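Local coordinates for ribosome-inactivating protein (Lychnis chalcedonica, PDB 2G5X) that belongs to the ribosome-inactivating proteins of plants, a family named for the inactivation of ribosomes, at residues F73-N86 and V147-F160. Sequence-based numbering, arbitrary orientation.
Sequences FQDRDSKTNKLRAN and VYGKVFTGKNVAKF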
ATOM      1  N   PHE A  73     -10.618   0.564   1.554  1.00  6.14           N
ATOM      2  CA  PHE A  73     -10.583   1.745   0.693  1.00  5.84           C
ATOM      3  C   PHE A  73     -11.950   2.421   0.556  1.00  5.82           C
ATOM      4  O   PHE A  73     -12.985   1.833   0.871  1.00  6.95           O
ATOM      5  CB  PHE A  73     -10.063   1.377  -0.703  1.00  5.73           C
ATOM      6  CG  PHE A  73     -10.983   0.472  -1.480  1.00  6.28           C
ATOM      7  CD1 PHE A  73     -10.884  -0.910  -1.366  1.00  7.80           C
ATOM      8  CD2 PHE A  73     -11.967   1.007  -2.310  1.00  6.16           C
ATOM      9  CE1 PHE A  73     -11.750  -1.749  -2.066  1.00  8.43           C
ATOM     10  CE2 PHE A  73     -12.840   0.179  -3.016  1.00  7.92           C
ATOM     11  CZ  PHE A  73     -12.731  -1.204  -2.894  1.00  7.66           C
ATOM     12  N   GLN A  74     -11.934   3.659   0.071  1.00  5.99           N
ATOM     13  CA  GLN A  74     -13.149   4.447  -0.121  1.00  5.96           C
ATOM     14  C   GLN A  74     -13.326   4.874  -1.581  1.00  6.29           C
ATOM     15  O   GLN A  74     -12.384   5.361  -2.204  1.00  7.53           O
ATOM     16  CB  GLN A  74     -13.089   5.695   0.774  1.00  6.46           C
ATOM     17  CG  GLN A  74     -14.062   6.808   0.410  1.00  7.90           C
ATOM     18  CD  GLN A  74     -13.750   8.096   1.156  1.00  8.54           C
ATOM     19  OE1 GLN A  74     -14.130   8.268   2.314  1.00  9.73           O
ATOM     20  NE2 GLN A  74     -13.035   8.999   0.496  1.00  8.96           N
ATOM     21  N   ASP A  75     -14.524   4.671  -2.127  1.00  7.37           N
ATOM     22  CA  ASP A  75     -14.828   5.090  -3.498  1.00  7.30           C
ATOM     23  C   ASP A  75     -16.228   5.716  -3.492  1.00  8.15           C
ATOM     24  O   ASP A  75     -16.678   6.176  -2.442  1.00  7.72           O
ATOM     25  CB  ASP A  75     -14.718   3.905  -4.484  1.00  6.26           C
ATOM     26  CG  ASP A  75     -15.816   2.872  -4.317  1.00  8.03           C
ATOM     27  OD1 ASP A  75     -16.287   2.664  -3.185  1.00  6.86           O
ATOM     28  OD2 ASP A  75     -16.187   2.244  -5.332  1.00  9.03           O
ATOM     29  N   ARG A  76     -16.914   5.764  -4.635  1.00  8.67           N
ATOM     30  CA  ARG A  76     -18.256   6.359  -4.669  1.00 10.12           C
ATOM     31  C   ARG A  76     -19.354   5.394  -5.100  1.00 11.19           C
ATOM     32  O   ARG A  76     -19.184   4.635  -6.049  1.00 10.63           O
ATOM     33  CB  ARG A  76     -18.281   7.588  -5.585  1.00 13.32           C
ATOM     34  CG  ARG A  76     -17.656   8.830  -4.968  1.00 15.86           C
ATOM     35  CD  ARG A  76     -17.821  10.059  -5.853  1.00 19.26           C
ATOM     36  NE  ARG A  76     -17.183  11.233  -5.258  1.00 19.24           N
ATOM     37  CZ  ARG A  76     -17.744  12.022  -4.345  1.00 15.46           C
ATOM     38  NH1 ARG A  76     -18.974  11.784  -3.911  1.00 18.26           N
ATOM     39  NH2 ARG A  76     -17.059  13.043  -3.849  1.00 17.86           N
ATOM     40  N   ASP A  77     -20.481   5.439  -4.390  1.00 11.79           N
ATOM     41  CA  ASP A  77     -21.641   4.590  -4.676  1.00 13.03           C
ATOM     42  C   ASP A  77     -22.316   5.101  -5.955  1.00 12.53           C
ATOM     43  O   ASP A  77     -22.591   6.290  -6.080  1.00 12.86           O
ATOM     44  CB  ASP A  77     -22.611   4.652  -3.487  1.00 15.13           C
ATOM     45  CG  ASP A  77     -23.714   3.612  -3.562  1.00 18.68           C
ATOM     46  OD1 ASP A  77     -24.052   3.042  -2.502  1.00 23.57           O
ATOM     47  OD2 ASP A  77     -24.245   3.366  -4.664  1.00 21.58           O
ATOM     48  N   SER A  78     -22.583   4.204  -6.900  1.00 12.87           N
ATOM     49  CA  SER A  78     -23.194   4.593  -8.175  1.00 12.66           C
ATOM     50  C   SER A  78     -24.644   5.064  -8.101  1.00 12.99           C
ATOM     51  O   SER A  78     -25.073   5.882  -8.914  1.00 13.77           O
ATOM     52  CB  SER A  78     -23.102   3.438  -9.181  1.00 12.64           C
ATOM     53  OG  SER A  78     -23.873   2.327  -8.759  1.00 15.21           O
ATOM     54  N   LYS A  79     -25.399   4.555  -7.132  1.00 12.76           N
ATOM     55  CA  LYS A  79     -26.805   4.931  -7.004  1.00 13.38           C
ATOM     56  C   LYS A  79     -27.051   6.272  -6.320  1.00 13.78           C
ATOM     57  O   LYS A  79     -27.966   7.009  -6.696  1.00 12.96           O
ATOM     58  CB  LYS A  79     -27.573   3.837  -6.258  1.00 12.16           C
ATOM     59  CG  LYS A  79     -29.037   4.181  -6.027  1.00 13.42           C
ATOM     60  CD  LYS A  79     -29.825   2.996  -5.496  1.00 15.18           C
ATOM     61  CE  LYS A  79     -31.302   3.352  -5.377  1.00 15.04           C
ATOM     62  NZ  LYS A  79     -32.136   2.195  -4.956  1.00 18.61           N
ATOM     63  N   THR A  80     -26.236   6.586  -5.320  1.00 13.66           N
ATOM     64  CA  THR A  80     -26.392   7.830  -4.568  1.00 13.06           C
ATOM     65  C   THR A  80     -25.264   8.825  -4.800  1.00 13.49           C
ATOM     66  O   THR A  80     -25.377   9.999  -4.433  1.00 13.21           O
ATOM     67  CB  THR A  80     -26.439   7.545  -3.063  1.00 14.05           C
ATOM     68  OG1 THR A  80     -25.174   7.009  -2.649  1.00 13.06           O
ATOM     69  CG2 THR A  80     -27.539   6.541  -2.740  1.00 14.81           C
ATOM     70  N   ASN A  81     -24.177   8.345  -5.396  1.00 12.01           N
ATOM     71  CA  ASN A  81     -22.996   9.160  -5.667  1.00 13.61           C
ATOM     72  C   ASN A  81     -22.307   9.629  -4.380  1.00 13.92           C
ATOM     73  O   ASN A  81     -21.582  10.623  -4.378  1.00 15.10           O
ATOM     74  CB  ASN A  81     -23.355  10.372  -6.533  1.00 15.60           C
ATOM     75  CG  ASN A  81     -22.127  11.133  -6.999  1.00 19.43           C
ATOM     76  OD1 ASN A  81     -21.209  10.551  -7.577  1.00 21.17           O
ATOM     77  ND2 ASN A  81     -22.104  12.437  -6.748  1.00 22.60           N
ATOM     78  N   LYS A  82     -22.531   8.902  -3.288  1.00 12.71           N
ATOM     79  CA  LYS A  82     -21.921   9.243  -2.006  1.00 10.86           C
ATOM     80  C   LYS A  82     -20.615   8.486  -1.781  1.00 10.24           C
ATOM     81  O   LYS A  82     -20.440   7.383  -2.287  1.00  9.80           O
ATOM     82  CB  LYS A  82     -22.883   8.921  -0.859  1.00 12.82           C
ATOM     83  CG  LYS A  82     -24.121   9.798  -0.830  1.00 12.68           C
ATOM     84  CD  LYS A  82     -24.991   9.501   0.375  1.00 15.81           C
ATOM     85  CE  LYS A  82     -26.157  10.477   0.447  1.00 16.48           C
ATOM     86  NZ  LYS A  82     -26.970  10.287   1.679  1.00 19.14           N
ATOM     87  N   LEU A  83     -19.701   9.088  -1.023  1.00  8.33           N
ATOM     88  CA  LEU A  83     -18.428   8.441  -0.712  1.00  7.88           C
ATOM     89  C   LEU A  83     -18.725   7.301   0.263  1.00  8.96           C
ATOM     90  O   LEU A  83     -19.333   7.524   1.309  1.00  8.00           O
ATOM     91  CB  LEU A  83     -17.467   9.445  -0.068  1.00  8.92           C
ATOM     92  CG  LEU A  83     -16.918  10.525  -1.005  1.00  7.98           C
ATOM     93  CD1 LEU A  83     -16.221  11.607  -0.200  1.00 11.95           C
ATOM     94  CD2 LEU A  83     -15.951   9.888  -1.996  1.00 10.73           C
ATOM     95  N   ARG A  84     -18.303   6.086  -0.081  1.00  8.23           N
ATOM     96  CA  ARG A  84     -18.555   4.918   0.768  1.00  7.48           C
ATOM     97  C   ARG A  84     -17.274   4.254   1.275  1.00  7.07           C
ATOM     98  O   ARG A  84     -16.310   4.085   0.526  1.00  6.47           O
ATOM     99  CB  ARG A  84     -19.400   3.882   0.006  1.00  8.24           C
ATOM    100  CG  ARG A  84     -18.720   3.308  -1.232  1.00  9.13           C
ATOM    101  CD  ARG A  84     -19.611   2.335  -2.005  1.00  8.15           C
ATOM    102  NE  ARG A  84     -18.935   1.888  -3.221  1.00  8.23           N
ATOM    103  CZ  ARG A  84     -19.515   1.225  -4.217  1.00 10.04           C
ATOM    104  NH1 ARG A  84     -20.805   0.914  -4.157  1.00 10.81           N
ATOM    105  NH2 ARG A  84     -18.803   0.888  -5.285  1.00  9.68           N
ATOM    106  N   ALA A  85     -17.280   3.875   2.551  1.00  7.08           N
ATOM    107  CA  ALA A  85     -16.127   3.225   3.178  1.00  7.57           C
ATOM    108  C   ALA A  85     -16.241   1.707   3.079  1.00  6.89           C
ATOM    109  O   ALA A  85     -17.222   1.125   3.540  1.00  7.37           O
ATOM    110  CB  ALA A  85     -16.028   3.641   4.646  1.00  5.91           C
ATOM    111  N   ASN A  86     -15.226   1.072   2.495  1.00  7.23           N
ATOM    112  CA  ASN A  86     -15.207  -0.382   2.313  1.00  7.13           C
ATOM    113  C   ASN A  86     -14.054  -1.034   3.084  1.00  7.02           C
ATOM    114  O   ASN A  86     -12.888  -0.743   2.821  1.00  8.65           O
ATOM    115  CB  ASN A  86     -15.045  -0.720   0.826  1.00  7.35           C
ATOM    116  CG  ASN A  86     -15.992   0.063  -0.065  1.00  6.74           C
ATOM    117  OD1 ASN A  86     -17.181  -0.240  -0.148  1.00  6.44           O
ATOM    118  ND2 ASN A  86     -15.462   1.086  -0.735  1.00  6.20           N
ATOM    119  N   VAL A 147     -12.856  -1.645 -10.346  1.00  7.28           N
ATOM    120  CA  VAL A 147     -13.364  -1.501  -8.986  1.00  8.45           C
ATOM    121  C   VAL A 147     -14.190  -0.243  -8.715  1.00  7.02           C
ATOM    122  O   VAL A 147     -15.322  -0.327  -8.237  1.00  8.50           O
ATOM    123  CB  VAL A 147     -12.197  -1.550  -7.968  1.00  8.47           C
ATOM    124  CG1 VAL A 147     -12.690  -1.183  -6.573  1.00 12.20           C
ATOM    125  CG2 VAL A 147     -11.585  -2.941  -7.963  1.00  9.19           C
ATOM    126  N   TYR A 148     -13.628   0.921  -9.016  1.00  7.71           N
ATOM    127  CA  TYR A 148     -14.315   2.180  -8.748  1.00  7.39           C
ATOM    128  C   TYR A 148     -15.781   2.285  -9.186  1.00  7.55           C
ATOM    129  O   TYR A 148     -16.113   2.141 -10.365  1.00  9.43           O
ATOM    130  CB  TYR A 148     -13.514   3.348  -9.339  1.00  8.05           C
ATOM    131  CG  TYR A 148     -14.159   4.698  -9.107  1.00  9.34           C
ATOM    132  CD1 TYR A 148     -15.111   5.197  -9.996  1.00  9.70           C
ATOM    133  CD2 TYR A 148     -13.838   5.462  -7.984  1.00  8.94           C
ATOM    134  CE1 TYR A 148     -15.732   6.424  -9.772  1.00 10.34           C
ATOM    135  CE2 TYR A 148     -14.455   6.691  -7.748  1.00 10.38           C
ATOM    136  CZ  TYR A 148     -15.400   7.163  -8.646  1.00  9.77           C
ATOM    137  OH  TYR A 148     -16.024   8.367  -8.419  1.00 11.20           O
ATOM    138  N   GLY A 149     -16.649   2.533  -8.208  1.00  8.25           N
ATOM    139  CA  GLY A 149     -18.072   2.701  -8.462  1.00  9.00           C
ATOM    140  C   GLY A 149     -18.857   1.528  -9.016  1.00 10.80           C
ATOM    141  O   GLY A 149     -19.977   1.711  -9.501  1.00 12.21           O
ATOM    142  N   LYS A 150     -18.306   0.324  -8.938  1.00  9.88           N
ATOM    143  CA  LYS A 150     -19.014  -0.835  -9.475  1.00 11.79           C
ATOM    144  C   LYS A 150     -19.371  -1.877  -8.423  1.00 11.50           C
ATOM    145  O   LYS A 150     -19.147  -1.680  -7.226  1.00 11.48           O
ATOM    146  CB  LYS A 150     -18.167  -1.493 -10.563  1.00 14.41           C
ATOM    147  CG  LYS A 150     -17.836  -0.568 -11.724  1.00 16.10           C
ATOM    148  CD  LYS A 150     -16.947  -1.255 -12.741  1.00 18.60           C
ATOM    149  CE  LYS A 150     -16.675  -0.340 -13.923  1.00 16.11           C
ATOM    150  NZ  LYS A 150     -15.823  -1.002 -14.946  1.00 19.11           N
ATOM    151  N   VAL A 151     -19.956  -2.978  -8.885  1.00 10.95           N
ATOM    152  CA  VAL A 151     -20.302  -4.086  -8.008  1.00 11.76           C
ATOM    153  C   VAL A 151     -18.970  -4.783  -7.751  1.00 11.47           C
ATOM    154  O   VAL A 151     -18.229  -5.077  -8.690  1.00 12.11           O
ATOM    155  CB  VAL A 151     -21.270  -5.070  -8.697  1.00 13.10           C
ATOM    156  CG1 VAL A 151     -21.411  -6.332  -7.862  1.00 14.66           C
ATOM    157  CG2 VAL A 151     -22.627  -4.412  -8.893  1.00 15.13           C
ATOM    158  N   PHE A 152     -18.668  -5.036  -6.483  1.00 11.34           N
ATOM    159  CA  PHE A 152     -17.410  -5.670  -6.097  1.00 11.67           C
ATOM    160  C   PHE A 152     -17.415  -7.194  -6.180  1.00 12.68           C
ATOM    161  O   PHE A 152     -18.351  -7.846  -5.719  1.00 14.54           O
ATOM    162  CB  PHE A 152     -17.047  -5.282  -4.660  1.00 12.58           C
ATOM    163  CG  PHE A 152     -16.847  -3.808  -4.449  1.00  9.29           C
ATOM    164  CD1 PHE A 152     -17.164  -3.226  -3.224  1.00 10.73           C
ATOM    165  CD2 PHE A 152     -16.320  -3.004  -5.456  1.00 10.01           C
ATOM    166  CE1 PHE A 152     -16.962  -1.868  -3.005  1.00 11.16           C
ATOM    167  CE2 PHE A 152     -16.114  -1.645  -5.246  1.00 11.22           C
ATOM    168  CZ  PHE A 152     -16.434  -1.072  -4.018  1.00 10.45           C
ATOM    169  N   THR A 153     -16.361  -7.753  -6.767  1.00 12.32           N
ATOM    170  CA  THR A 153     -16.205  -9.199  -6.847  1.00 13.39           C
ATOM    171  C   THR A 153     -14.899  -9.487  -6.113  1.00 13.40           C
ATOM    172  O   THR A 153     -14.017  -8.626  -6.055  1.00 13.46           O
ATOM    173  CB  THR A 153     -16.077  -9.714  -8.301  1.00 13.66           C
ATOM    174  OG1 THR A 153     -14.871  -9.211  -8.887  1.00 13.74           O
ATOM    175  CG2 THR A 153     -17.272  -9.278  -9.133  1.00 16.73           C
ATOM    176  N   GLY A 154     -14.778 -10.680  -5.543  1.00 12.43           N
ATOM    177  CA  GLY A 154     -13.561 -11.026  -4.830  1.00 11.12           C
ATOM    178  C   GLY A 154     -12.312 -10.835  -5.675  1.00 11.64           C
ATOM    179  O   GLY A 154     -11.314 -10.285  -5.208  1.00 10.51           O
ATOM    180  N   LYS A 155     -12.368 -11.276  -6.929  1.00 11.46           N
ATOM    181  CA  LYS A 155     -11.219 -11.162  -7.820  1.00 10.52           C
ATOM    182  C   LYS A 155     -10.799  -9.727  -8.131  1.00 10.41           C
ATOM    183  O   LYS A 155      -9.624  -9.380  -7.993  1.00  9.85           O
ATOM    184  CB  LYS A 155     -11.484 -11.904  -9.132  1.00 12.35           C
ATOM    185  CG  LYS A 155     -10.293 -11.863 -10.081  1.00 13.86           C
ATOM    186  CD  LYS A 155     -10.602 -12.494 -11.430  1.00 17.39           C
ATOM    187  CE  LYS A 155      -9.428 -12.307 -12.380  1.00 19.68           C
ATOM    188  NZ  LYS A 155      -9.682 -12.890 -13.728  1.00 21.79           N
ATOM    189  N   ASN A 156     -11.744  -8.892  -8.554  1.00  8.62           N
ATOM    190  CA  ASN A 156     -11.410  -7.510  -8.885  1.00  9.25           C
ATOM    191  C   ASN A 156     -10.837  -6.751  -7.689  1.00  7.38           C
ATOM    192  O   ASN A 156      -9.825  -6.058  -7.815  1.00  7.74           O
ATOM    193  CB  ASN A 156     -12.632  -6.770  -9.436  1.00  9.86           C
ATOM    194  CG  ASN A 156     -13.068  -7.289 -10.795  1.00 14.86           C
ATOM    195  OD1 ASN A 156     -12.251  -7.775 -11.586  1.00 16.01           O
ATOM    196  ND2 ASN A 156     -14.360  -7.167 -11.087  1.00 14.80           N
ATOM    197  N   VAL A 157     -11.473  -6.884  -6.530  1.00  6.07           N
ATOM    198  CA  VAL A 157     -10.988  -6.198  -5.338  1.00  6.60           C
ATOM    199  C   VAL A 157      -9.608  -6.702  -4.919  1.00  6.58           C
ATOM    200  O   VAL A 157      -8.714  -5.909  -4.620  1.00  5.16           O
ATOM    201  CB  VAL A 157     -11.967  -6.373  -4.156  1.00  6.50           C
ATOM    202  CG1 VAL A 157     -11.339  -5.844  -2.868  1.00  8.75           C
ATOM    203  CG2 VAL A 157     -13.269  -5.632  -4.450  1.00  7.13           C
ATOM    204  N   ALA A 158      -9.437  -8.021  -4.904  1.00  6.25           N
ATOM    205  CA  ALA A 158      -8.161  -8.619  -4.506  1.00  7.39           C
ATOM    206  C   ALA A 158      -6.997  -8.206  -5.406  1.00  7.92           C
ATOM    207  O   ALA A 158      -5.898  -7.933  -4.922  1.00  7.63           O
ATOM    208  CB  ALA A 158      -8.284 -10.141  -4.481  1.00  7.35           C
ATOM    209  N   LYS A 159      -7.236  -8.166  -6.714  1.00  8.16           N
ATOM    210  CA  LYS A 159      -6.193  -7.793  -7.662  1.00  8.13           C
ATOM    211  C   LYS A 159      -5.784  -6.339  -7.467  1.00  7.41           C
ATOM    212  O   LYS A 159      -4.595  -6.020  -7.435  1.00  5.73           O
ATOM    213  CB  LYS A 159      -6.685  -8.016  -9.092  1.00 11.75           C
ATOM    214  CG  LYS A 159      -6.796  -9.472  -9.490  1.00 18.91           C
ATOM    215  CD  LYS A 159      -6.708  -9.615 -11.001  1.00 22.16           C
ATOM    216  CE  LYS A 159      -5.543  -8.834 -11.573  1.00 23.66           C
ATOM    217  NZ  LYS A 159      -5.256  -9.279 -12.966  1.00 27.37           N
ATOM    218  N   PHE A 160      -6.776  -5.463  -7.330  1.00  6.30           N
ATOM    219  CA  PHE A 160      -6.527  -4.042  -7.117  1.00  5.27           C
ATOM    220  C   PHE A 160      -5.720  -3.842  -5.831  1.00  6.33           C
ATOM    221  O   PHE A 160      -4.774  -3.056  -5.792  1.00  5.88           O
ATOM    222  CB  PHE A 160      -7.859  -3.284  -7.019  1.00  6.90           C
ATOM    223  CG  PHE A 160      -7.718  -1.868  -6.530  1.00  6.27           C
ATOM    224  CD1 PHE A 160      -7.057  -0.916  -7.295  1.00  7.23           C
ATOM    225  CD2 PHE A 160      -8.228  -1.493  -5.290  1.00  7.01           C
ATOM    226  CE1 PHE A 160      -6.901   0.392  -6.834  1.00  8.52           C
ATOM    227  CE2 PHE A 160      -8.077  -0.186  -4.819  1.00  8.37           C
ATOM    228  CZ  PHE A 160      -7.412   0.755  -5.593  1.00  6.53           C
TER
HETATM  229  O   HOH W   1     -21.878   1.245  -7.015  1.00 10.45           O
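The carboxylate of Asp75 reaches across to the turn at Gly149, whose N-H meets OD2 on the anti side at 2.9 Å. The syn sides of the two carboxylate oxygens are taken by Arg84, which grips side-on, NE to OD1 at 2.8 Å as a salt bridge and NH2 to OD2. Asn86 ND2 approaches OD1 from the other face of the carboxylate plane, so each oxygen accepts two bonds and the buried group is held against rotation. Arg84 NH2 also donates to Lys150 O (3.2 Å), tying the arginine to the last residue of the type II turn Val147–Lys150, whose third residue, Gly149, has the positive phi (64°) that favours glycine. The hairpin of strands 69-76 and 83-87, part of the mixed sheet of the ribosome-inactivating protein fold, is thereby joined to the loop leading into helix 154-173. Phe152 points its ring edge into this polar cluster: CE1 lies 3.3 Å from Asn86 OD1, with amide and ring nearly perpendicular (87°), while the Arg84 guanidinium has CE1 over one face. Deeper in, Phe73 turns an edge to the face of Phe152 in an offset edge-to-face pair and receives the edge of Phe160 on its own face, centroids 5.8 Å apart; a chi1 of 67° swings its ring toward both partners. Val147 CG1 packs 3.7 Å from Phe73 CZ. Toward the surface, Tyr148 runs alongside Arg76, OH 3.6 Å from CD.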